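Local structure of putative phophotriesterase (Proteus mirabilis, 3RHG) at residues 17-28 with 87-96; 222-232 with 246-255. The protein probably hydrolyses ester bonds with a pair of divalent metal ions such as zinc, in the manner of the phosphotriesterase family. One frame throughout, in Å; residues are numbered along the deposited sequence. Where two conformers were deposited one is given.

Contact 1 of 2, residues 17-28 with 87-96; sequences MGLTLPHEHLFN and LGGKTIVDAT. With ZN (zinc ion), chain B.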
loop_
_atom_site.group_PDB
_atom_site.type_symbol
_atom_site.label_atom_id
_atom_site.label_comp_id
_atom_site.label_asym_id
_atom_site.label_seq_id
_atom_site.Cartn_x
_atom_site.Cartn_y
_atom_site.Cartn_z
ATOM N N MET A 17 -13.377 25.117 15.273
ATOM C CA MET A 17 -12.579 24.503 14.196
ATOM C C MET A 17 -13.078 23.114 13.782
ATOM O O MET A 17 -12.919 22.713 12.628
ATOM C CB MET A 17 -11.113 24.465 14.578
ATOM C CG MET A 17 -10.504 25.848 14.623
ATOM S SD MET A 17 -8.821 25.811 15.309
ATOM C CE MET A 17 -8.009 24.674 14.186
ATOM N N GLY A 18 -13.719 22.387 14.699
ATOM C CA GLY A 18 -14.199 21.049 14.349
ATOM C C GLY A 18 -13.106 20.113 13.831
ATOM O O GLY A 18 -11.934 20.265 14.162
ATOM N N LEU A 19 -13.517 19.115 13.057
ATOM C CA LEU A 19 -12.595 18.141 12.488
ATOM C C LEU A 19 -11.614 18.872 11.584
ATOM O O LEU A 19 -12.023 19.535 10.611
ATOM C CB LEU A 19 -13.375 17.082 11.708
ATOM C CG LEU A 19 -12.620 15.978 10.965
ATOM C CD1 LEU A 19 -11.736 15.185 11.929
ATOM C CD2 LEU A 19 -13.620 15.065 10.240
ATOM N N THR A 20 -10.325 18.736 11.904
ATOM C CA THR A 20 -9.277 19.558 11.303
ATOM C C THR A 20 -8.131 18.674 10.820
ATOM O O THR A 20 -7.700 17.755 11.521
ATOM C CB THR A 20 -8.717 20.533 12.352
ATOM O OG1 THR A 20 -9.757 21.439 12.746
ATOM C CG2 THR A 20 -7.568 21.382 11.765
ATOM N N LEU A 21 -7.613 18.988 9.637
ATOM C CA LEU A 21 -6.406 18.333 9.092
ATOM C C LEU A 21 -5.301 19.383 9.073
ATOM O O LEU A 21 -5.372 20.359 8.317
ATOM C CB LEU A 21 -6.666 17.834 7.681
ATOM C CG LEU A 21 -7.692 16.703 7.542
ATOM C CD1 LEU A 21 -7.984 16.429 6.032
ATOM C CD2 LEU A 21 -7.164 15.463 8.246
ATOM N N PRO A 22 -4.282 19.195 9.914
ATOM C CA PRO A 22 -3.258 20.240 10.131
ATOM C C PRO A 22 -2.112 20.276 9.134
ATOM O O PRO A 22 -1.273 21.190 9.205
ATOM C CB PRO A 22 -2.728 19.918 11.545
ATOM C CG PRO A 22 -2.863 18.406 11.620
ATOM C CD PRO A 22 -4.168 18.089 10.880
ATOM N N HIS A 23 -2.019 19.292 8.246
ATOM C CA HIS A 23 -0.894 19.338 7.293
ATOM C C HIS A 23 -1.273 18.693 5.962
ATOM O O HIS A 23 -1.211 17.463 5.825
ATOM C CB HIS A 23 0.377 18.663 7.844
ATOM C CG HIS A 23 1.577 18.802 6.936
ATOM N ND1 HIS A 23 2.704 19.525 7.277
ATOM C CD2 HIS A 23 1.810 18.312 5.691
ATOM C CE1 HIS A 23 3.583 19.469 6.287
ATOM N NE2 HIS A 23 3.066 18.741 5.307
ATOM N N GLU A 24 -1.662 19.525 4.996
ATOM C CA GLU A 24 -2.076 19.047 3.670
ATOM C C GLU A 24 -1.534 20.021 2.640
ATOM O O GLU A 24 -1.054 21.091 3.004
ATOM C CB GLU A 24 -3.625 19.002 3.582
ATOM C CG GLU A 24 -4.273 18.167 4.662
ATOM C CD GLU A 24 -3.935 16.703 4.547
ATOM O OE1 GLU A 24 -3.478 16.238 3.459
ATOM O OE2 GLU A 24 -4.117 15.999 5.558
ATOM N N HIS A 25 -1.610 19.656 1.365
ATOM C CA HIS A 25 -1.366 20.623 0.301
ATOM C C HIS A 25 -2.537 20.633 -0.639
ATOM O O HIS A 25 -2.811 19.632 -1.278
ATOM C CB HIS A 25 -0.043 20.346 -0.428
ATOM C CG HIS A 25 1.116 20.301 0.516
ATOM N ND1 HIS A 25 1.817 21.430 0.878
ATOM C CD2 HIS A 25 1.623 19.286 1.259
ATOM C CE1 HIS A 25 2.743 21.109 1.763
ATOM N NE2 HIS A 25 2.654 19.811 2.007
ATOM N N LEU A 26 -3.265 21.746 -0.667
ATOM C CA LEU A 26 -4.355 21.901 -1.633
ATOM C C LEU A 26 -3.816 22.296 -3.000
ATOM O O LEU A 26 -4.188 21.687 -4.001
ATOM C CB LEU A 26 -5.394 22.927 -1.164
ATOM C CG LEU A 26 -6.376 22.376 -0.118
ATOM C CD1 LEU A 26 -5.612 21.919 1.134
ATOM C CD2 LEU A 26 -7.472 23.401 0.229
ATOM N N PHE A 27 -2.960 23.320 -3.018
ATOM C CA PHE A 27 -2.346 23.829 -4.244
ATOM C C PHE A 27 -0.837 23.897 -4.055
ATOM O O PHE A 27 -0.322 24.605 -3.173
ATOM C CB PHE A 27 -2.925 25.199 -4.615
ATOM C CG PHE A 27 -4.421 25.174 -4.798
ATOM C CD1 PHE A 27 -4.977 24.661 -5.973
ATOM C CD2 PHE A 27 -5.278 25.634 -3.800
ATOM C CE1 PHE A 27 -6.344 24.595 -6.151
ATOM C CE2 PHE A 27 -6.655 25.573 -3.969
ATOM C CZ PHE A 27 -7.194 25.051 -5.143
ATOM N N ASN A 28 -0.138 23.104 -4.859
ATOM C CA ASN A 28 1.303 23.083 -4.867
ATOM C C ASN A 28 1.743 22.681 -6.262
ATOM O O ASN A 28 0.955 22.139 -7.037
ATOM C CB ASN A 28 1.867 22.145 -3.778
ATOM C CG ASN A 28 1.555 20.663 -4.036
ATOM O OD1 ASN A 28 0.454 20.301 -4.461
ATOM N ND2 ASN A 28 2.532 19.807 -3.779
ATOM N N LEU A 87 -17.761 14.043 5.862
ATOM C CA LEU A 87 -17.484 13.329 7.108
ATOM C C LEU A 87 -17.536 14.274 8.298
ATOM O O LEU A 87 -17.241 13.886 9.438
ATOM C CB LEU A 87 -16.085 12.705 7.046
ATOM C CG LEU A 87 -15.921 11.678 5.931
ATOM C CD1 LEU A 87 -14.457 11.323 5.753
ATOM C CD2 LEU A 87 -16.768 10.433 6.215
ATOM N N GLY A 88 -17.874 15.526 8.016
ATOM C CA GLY A 88 -17.905 16.566 9.037
ATOM C C GLY A 88 -16.626 17.376 9.085
ATOM O O GLY A 88 -16.405 18.147 10.017
ATOM N N GLY A 89 -15.771 17.211 8.084
ATOM C CA GLY A 89 -14.530 18.000 8.035
ATOM C C GLY A 89 -14.856 19.482 7.995
ATOM O O GLY A 89 -15.731 19.908 7.215
ATOM N N LYS A 90 -14.174 20.275 8.826
ATOM C CA LYS A 90 -14.481 21.713 8.927
ATOM C C LYS A 90 -13.297 22.618 8.622
ATOM O O LYS A 90 -13.478 23.755 8.184
ATOM C CB LYS A 90 -15.073 22.072 10.316
ATOM C CG LYS A 90 -16.271 21.249 10.754
ATOM C CD LYS A 90 -17.545 21.619 10.017
ATOM C CE LYS A 90 -18.761 20.931 10.656
ATOM N NZ LYS A 90 -19.874 20.672 9.701
ATOM N N THR A 91 -12.085 22.129 8.875
ATOM C CA THR A 91 -10.897 22.966 8.765
ATOM C C THR A 91 -9.757 22.180 8.133
ATOM O O THR A 91 -9.520 21.024 8.502
ATOM C CB THR A 91 -10.464 23.483 10.160
ATOM O OG1 THR A 91 -11.570 24.171 10.788
ATOM C CG2 THR A 91 -9.247 24.421 10.057
ATOM N N ILE A 92 -9.039 22.820 7.205
ATOM C CA ILE A 92 -7.881 22.190 6.569
ATOM C C ILE A 92 -6.753 23.202 6.431
ATOM O O ILE A 92 -7.007 24.380 6.130
ATOM C CB ILE A 92 -8.261 21.539 5.190
ATOM C CG1 ILE A 92 -7.113 20.666 4.651
ATOM C CG2 ILE A 92 -8.688 22.595 4.175
ATOM C CD1 ILE A 92 -7.559 19.725 3.509
ATOM N N VAL A 93 -5.523 22.767 6.709
ATOM C CA VAL A 93 -4.352 23.643 6.606
ATOM C C VAL A 93 -3.542 23.280 5.374
ATOM O O VAL A 93 -3.133 22.135 5.218
ATOM C CB VAL A 93 -3.420 23.509 7.843
ATOM C CG1 VAL A 93 -2.182 24.424 7.725
ATOM C CG2 VAL A 93 -4.176 23.824 9.126
ATOM N N ASP A 94 -3.335 24.263 4.506
ATOM C CA ASP A 94 -2.435 24.097 3.373
ATOM C C ASP A 94 -1.044 24.528 3.840
ATOM O O ASP A 94 -0.845 25.704 4.158
ATOM C CB ASP A 94 -2.886 24.976 2.209
ATOM C CG ASP A 94 -1.911 24.947 1.051
ATOM O OD1 ASP A 94 -2.020 24.054 0.206
ATOM O OD2 ASP A 94 -1.052 25.849 0.972
ATOM N N ALA A 95 -0.109 23.581 3.887
ATOM C CA ALA A 95 1.243 23.804 4.417
ATOM C C ALA A 95 2.231 24.216 3.319
ATOM O O ALA A 95 3.452 24.149 3.515
ATOM C CB ALA A 95 1.741 22.555 5.156
ATOM N N THR A 96 1.704 24.684 2.184
ATOM C CA THR A 96 2.545 25.145 1.085
ATOM C C THR A 96 2.952 26.584 1.382
ATOM O O THR A 96 2.245 27.527 1.007
ATOM C CB THR A 96 1.777 25.072 -0.259
ATOM O OG1 THR A 96 1.089 23.811 -0.350
ATOM C CG2 THR A 96 2.747 25.207 -1.452
HETATM ZN ZN ZN B . 3.719 18.798 3.356
HETATM O O HOH W 1 -16.375 18.665 12.732
HETATM O O HOH W 2 -1.223 26.724 -1.834
#
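T91 holds the start of strand 19-24 with both its side chain and its backbone. Its hydroxyl, anti to its own carbonyl carbon (chi1 -55°), donates to a lone pair of M17 O, with T91 OG1 to M17 O at 2.7 Å. The side chains of T91 and T20 run side by side, T91 CB 3.4 Å from T20 OG1. L19 CB lies 3.6 Å from G88 O, and L19 O collects two backbone donors, K90 N at 2.9 Å and T91 N at 3.1 Å. This parallel pairing joins the first two strands of the (beta/alpha)8 barrel. A beta bulge between L21 and E24 shifts the register by one where the chain turns at P22 and H23. From this corner onward H23 and H25, the HxH pair of the family, bind one zinc ion through NE2, with E166 and D294. Toward helix 74-86, I92 crosses E24 at about a right angle, I92 CG1 lying 3.8 Å from E24 CG, while I92 CD1 is 3.8 Å from L26 CD1. H25 ND1 donates to T96 OG1 at 2.8 Å, in the ring plane, so that this bond and the zinc on NE2 together set the ring's rotation.

Contact 2 of 2, residues 222-232 with 246-255; sequences PAKISLAHSDP and RGVWLEFDMI. With ZN (zinc ion), chain C; BEZ (benzoic acid), chain D.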
loop_
_atom_site.group_PDB
_atom_site.type_symbol
_atom_site.label_atom_id
_atom_site.label_comp_id
_atom_site.label_asym_id
_atom_site.label_seq_id
_atom_site.Cartn_x
_atom_site.Cartn_y
_atom_site.Cartn_z
ATOM N N PRO A 222 7.421 25.367 23.182
ATOM C CA PRO A 222 7.348 24.072 22.499
ATOM C C PRO A 222 5.909 23.669 22.129
ATOM O O PRO A 222 5.708 22.905 21.190
ATOM C CB PRO A 222 7.928 23.075 23.517
ATOM C CG PRO A 222 8.644 23.912 24.547
ATOM C CD PRO A 222 8.044 25.288 24.522
ATOM N N ALA A 223 4.911 24.145 22.882
ATOM C CA ALA A 223 3.526 23.767 22.608
ATOM C C ALA A 223 2.966 24.410 21.334
ATOM O O ALA A 223 1.849 24.102 20.908
ATOM C CB ALA A 223 2.653 24.120 23.802
ATOM N N LYS A 224 3.743 25.302 20.715
ATOM C CA LYS A 224 3.328 25.898 19.455
ATOM C C LYS A 224 4.219 25.404 18.303
ATOM O O LYS A 224 4.177 25.967 17.215
ATOM C CB LYS A 224 3.329 27.442 19.554
ATOM C CG LYS A 224 2.257 28.014 20.516
ATOM C CD LYS A 224 0.843 27.691 20.049
ATOM C CE LYS A 224 0.456 28.456 18.759
ATOM N NZ LYS A 224 -0.984 28.151 18.401
ATOM N N ILE A 225 4.981 24.330 18.537
ATOM C CA ILE A 225 5.841 23.734 17.505
ATOM C C ILE A 225 5.402 22.303 17.208
ATOM O O ILE A 225 5.172 21.511 18.132
ATOM C CB ILE A 225 7.315 23.755 17.959
ATOM C CG1 ILE A 225 7.796 25.229 17.967
ATOM C CG2 ILE A 225 8.224 22.891 17.034
ATOM C CD1 ILE A 225 9.021 25.438 18.729
ATOM N N SER A 226 5.286 21.971 15.923
ATOM C CA SER A 226 5.036 20.598 15.509
ATOM C C SER A 226 6.122 20.096 14.576
ATOM O O SER A 226 6.586 20.833 13.674
ATOM C CB SER A 226 3.661 20.451 14.847
ATOM O OG SER A 226 3.547 21.349 13.752
ATOM N N LEU A 227 6.524 18.849 14.800
ATOM C CA LEU A 227 7.506 18.213 13.933
ATOM C C LEU A 227 6.771 17.387 12.876
ATOM O O LEU A 227 6.199 16.359 13.186
ATOM C CB LEU A 227 8.514 17.360 14.733
ATOM C CG LEU A 227 9.291 18.119 15.816
ATOM C CD1 LEU A 227 10.332 17.193 16.495
ATOM C CD2 LEU A 227 9.991 19.337 15.180
ATOM N N ALA A 228 6.763 17.855 11.635
ATOM C CA ALA A 228 6.122 17.119 10.548
ATOM C C ALA A 228 6.914 15.853 10.199
ATOM O O ALA A 228 8.093 15.720 10.511
ATOM C CB ALA A 228 6.011 18.005 9.282
ATOM N N HIS A 229 6.239 14.937 9.534
ATOM C CA HIS A 229 6.841 13.727 9.012
ATOM C C HIS A 229 7.519 12.919 10.125
ATOM O O HIS A 229 8.631 12.403 9.973
ATOM C CB HIS A 229 7.838 14.076 7.898
ATOM C CG HIS A 229 7.337 15.106 6.936
ATOM N ND1 HIS A 229 6.024 15.161 6.520
ATOM C CD2 HIS A 229 7.971 16.120 6.299
ATOM C CE1 HIS A 229 5.859 16.178 5.692
ATOM N NE2 HIS A 229 7.029 16.769 5.525
ATOM N N SER A 230 6.834 12.807 11.257
ATOM C CA SER A 230 7.314 11.960 12.326
ATOM C C SER A 230 7.053 10.483 12.001
ATOM O O SER A 230 7.602 9.605 12.671
ATOM C CB SER A 230 6.621 12.339 13.646
ATOM O OG SER A 230 6.951 13.671 14.038
ATOM N N ASP A 231 6.224 10.211 10.985
ATOM C CA ASP A 231 5.777 8.835 10.726
ATOM C C ASP A 231 6.937 7.838 10.562
ATOM O O ASP A 231 6.899 6.754 11.137
ATOM C CB ASP A 231 4.837 8.742 9.503
ATOM C CG ASP A 231 3.821 9.887 9.440
ATOM O OD1 ASP A 231 2.619 9.580 9.285
ATOM O OD2 ASP A 231 4.218 11.081 9.538
ATOM N N PRO A 232 7.974 8.189 9.768
ATOM C CA PRO A 232 8.994 7.157 9.537
ATOM C C PRO A 232 9.882 6.872 10.743
ATOM O O PRO A 232 10.707 5.952 10.674
ATOM C CB PRO A 232 9.827 7.731 8.368
ATOM C CG PRO A 232 8.909 8.745 7.707
ATOM C CD PRO A 232 8.186 9.363 8.896
ATOM N N ARG A 246 10.389 17.045 25.316
ATOM C CA ARG A 246 10.794 18.434 25.167
ATOM C C ARG A 246 9.599 19.366 24.954
ATOM O O ARG A 246 9.752 20.593 24.894
ATOM C CB ARG A 246 11.867 18.598 24.063
ATOM C CG ARG A 246 13.133 17.800 24.381
ATOM C CD ARG A 246 14.263 18.047 23.388
ATOM N NE ARG A 246 14.766 19.400 23.520
ATOM C CZ ARG A 246 15.830 19.861 22.868
ATOM N NH1 ARG A 246 16.493 19.053 22.037
ATOM N NH2 ARG A 246 16.225 21.122 23.051
ATOM N N GLY A 247 8.404 18.786 24.851
ATOM C CA GLY A 247 7.186 19.593 24.914
ATOM C C GLY A 247 6.484 19.853 23.590
ATOM O O GLY A 247 5.413 20.459 23.567
ATOM N N VAL A 248 7.077 19.397 22.483
ATOM C CA VAL A 248 6.551 19.701 21.162
ATOM C C VAL A 248 5.511 18.681 20.718
ATOM O O VAL A 248 5.352 17.622 21.347
ATOM C CB VAL A 248 7.685 19.769 20.100
ATOM C CG1 VAL A 248 8.708 20.833 20.517
ATOM C CG2 VAL A 248 8.306 18.371 19.851
ATOM N N TRP A 249 4.821 18.992 19.620
ATOM C CA TRP A 249 3.875 18.072 19.017
ATOM C C TRP A 249 4.571 17.188 18.000
ATOM O O TRP A 249 5.409 17.675 17.220
ATOM C CB TRP A 249 2.776 18.848 18.290
ATOM C CG TRP A 249 1.928 19.711 19.159
ATOM C CD1 TRP A 249 2.226 20.963 19.619
ATOM C CD2 TRP A 249 0.613 19.399 19.662
ATOM N NE1 TRP A 249 1.177 21.453 20.376
ATOM C CE2 TRP A 249 0.170 20.524 20.393
ATOM C CE3 TRP A 249 -0.244 18.305 19.513
ATOM C CZ2 TRP A 249 -1.081 20.561 21.036
ATOM C CZ3 TRP A 249 -1.493 18.336 20.163
ATOM C CH2 TRP A 249 -1.901 19.473 20.892
ATOM N N LEU A 250 4.252 15.900 17.987
ATOM C CA LEU A 250 4.676 15.045 16.889
ATOM C C LEU A 250 3.520 14.914 15.919
ATOM O O LEU A 250 2.418 14.544 16.308
ATOM C CB LEU A 250 5.125 13.652 17.370
ATOM C CG LEU A 250 6.422 13.638 18.189
ATOM C CD1 LEU A 250 6.860 12.174 18.427
ATOM C CD2 LEU A 250 7.536 14.413 17.503
ATOM N N GLU A 251 3.779 15.196 14.649
ATOM C CA GLU A 251 2.750 15.116 13.631
ATOM C C GLU A 251 3.008 13.919 12.725
ATOM O O GLU A 251 4.087 13.800 12.106
ATOM C CB GLU A 251 2.740 16.402 12.806
ATOM C CG GLU A 251 1.767 16.408 11.646
ATOM C CD GLU A 251 1.772 17.761 10.978
ATOM O OE1 GLU A 251 2.549 17.991 10.004
ATOM O OE2 GLU A 251 1.032 18.626 11.469
ATOM N N PHE A 252 2.028 13.018 12.679
ATOM C CA PHE A 252 2.024 11.868 11.800
ATOM C C PHE A 252 1.169 12.286 10.641
ATOM O O PHE A 252 -0.059 12.152 10.674
ATOM C CB PHE A 252 1.464 10.628 12.519
ATOM C CG PHE A 252 2.377 10.101 13.601
ATOM C CD1 PHE A 252 3.175 8.982 13.374
ATOM C CD2 PHE A 252 2.447 10.736 14.840
ATOM C CE1 PHE A 252 4.038 8.499 14.374
ATOM C CE2 PHE A 252 3.288 10.272 15.852
ATOM C CZ PHE A 252 4.082 9.138 15.629
ATOM N N ASP A 253 1.812 12.855 9.626
ATOM C CA ASP A 253 1.080 13.462 8.529
ATOM C C ASP A 253 1.224 12.674 7.218
ATOM O O ASP A 253 0.892 13.195 6.148
ATOM C CB ASP A 253 1.552 14.915 8.334
ATOM C CG ASP A 253 3.056 15.035 8.320
ATOM O OD1 ASP A 253 3.686 14.122 7.770
ATOM O OD2 ASP A 253 3.609 16.001 8.894
ATOM N N MET A 254 1.665 11.414 7.295
ATOM C CA MET A 254 1.848 10.604 6.076
ATOM C C MET A 254 0.894 9.425 6.113
ATOM O O MET A 254 1.141 8.373 5.524
ATOM C CB MET A 254 3.296 10.141 5.949
ATOM C CG MET A 254 4.248 11.317 5.892
ATOM S SD MET A 254 5.982 10.894 6.215
ATOM C CE MET A 254 6.373 9.888 4.797
ATOM N N ILE A 255 -0.223 9.606 6.818
ATOM C CA ILE A 255 -1.115 8.477 7.034
ATOM C C ILE A 255 -1.850 8.156 5.756
ATOM O O ILE A 255 -2.571 9.005 5.221
ATOM C CB ILE A 255 -2.087 8.768 8.210
ATOM C CG1 ILE A 255 -1.280 8.863 9.510
ATOM C CG2 ILE A 255 -3.179 7.661 8.334
ATOM C CD1 ILE A 255 -2.097 9.331 10.705
HETATM ZN ZN ZN C . 7.475 18.307 4.264
HETATM C C BEZ D . 10.232 13.738 1.942
HETATM O O1 BEZ D . 10.880 14.302 2.850
HETATM O O2 BEZ D . 10.807 13.428 0.872
HETATM C C1 BEZ D . 8.780 13.428 2.119
HETATM C C2 BEZ D . 8.078 13.888 3.237
HETATM C C3 BEZ D . 6.721 13.599 3.373
HETATM C C4 BEZ D . 6.073 12.836 2.411
HETATM C C5 BEZ D . 6.780 12.369 1.308
HETATM C C6 BEZ D . 8.131 12.664 1.151
#
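H229 and D253 meet where strands 225-227 and 249-252 run out, at the C-terminal end of a right-handed beta-alpha-beta unit of the (beta/alpha)8 barrel, closed by helix 237-245. The H229 side chain leads outward from there, its CB touching M254 SD at 4.0 Å. From CG onward the ring is sandwiched: A228 CB covers the centre of one face, and the bound benzoic acid lies against the other, its C3 3.5 Å above the plane. ND1 turns back to the other segment and donates to D253 OD1 at 2.8 Å, met on its syn side but tilted out of the carboxylate plane, with ring and carboxylate planes 70° apart. CD2 faces C2 of the benzoic acid, 3.8 Å away, and CE1 comes closest to that ring, 3.6 Å from its C3. At the tip, NE2 binds the second zinc ion at 2.0 Å, a metal also held by H199 and E166. D253 is therefore a second-shell residue that orients a metal ligand, and its OD2 takes the backbone N-H of H229 as well, so one carboxylate grips H229 at two points.

Behind this site the strands pair in parallel, through W249 N to I225 O, L227 N to W249 O and E251 N to L227 O. L227 O also accepts from S230 OG, which reaches it from the opposite face of its plane. At the far end the W249 indole turns its edge to A223, in the 3-10 segment 222-223, and NE1 donates to A223 O at 2.8 Å from above the carbonyl plane. D231, which buries more surface in this contact than any other residue, has CG anti to its carbonyl carbon (chi1 -41°). Its OD1 receives M254 N, 2.9 Å away, from 43° above the carboxylate plane.

Contacts 1 and 2 are both buried in the core and tie neighbouring strands of the same parallel sheet, the first and second in one case, the sixth and seventh in the other, with centres about 16 Å apart. They touch across the barrel interior: H23 CB lies 4.0 Å from D253 CB, and P22 CG packs on E251 OE2. Contact 1 supplies two histidines to the binuclear centre, bridged by E166, and contact 2 one, but the chemistry differs. In 17-28 with 87-96 the nitrogen of H25 not bound to zinc is held by a threonine hydroxyl, whereas in 222-232 with 246-255 a carboxylate does the holding. Contact 2 alone has residues in the benzoic acid pocket.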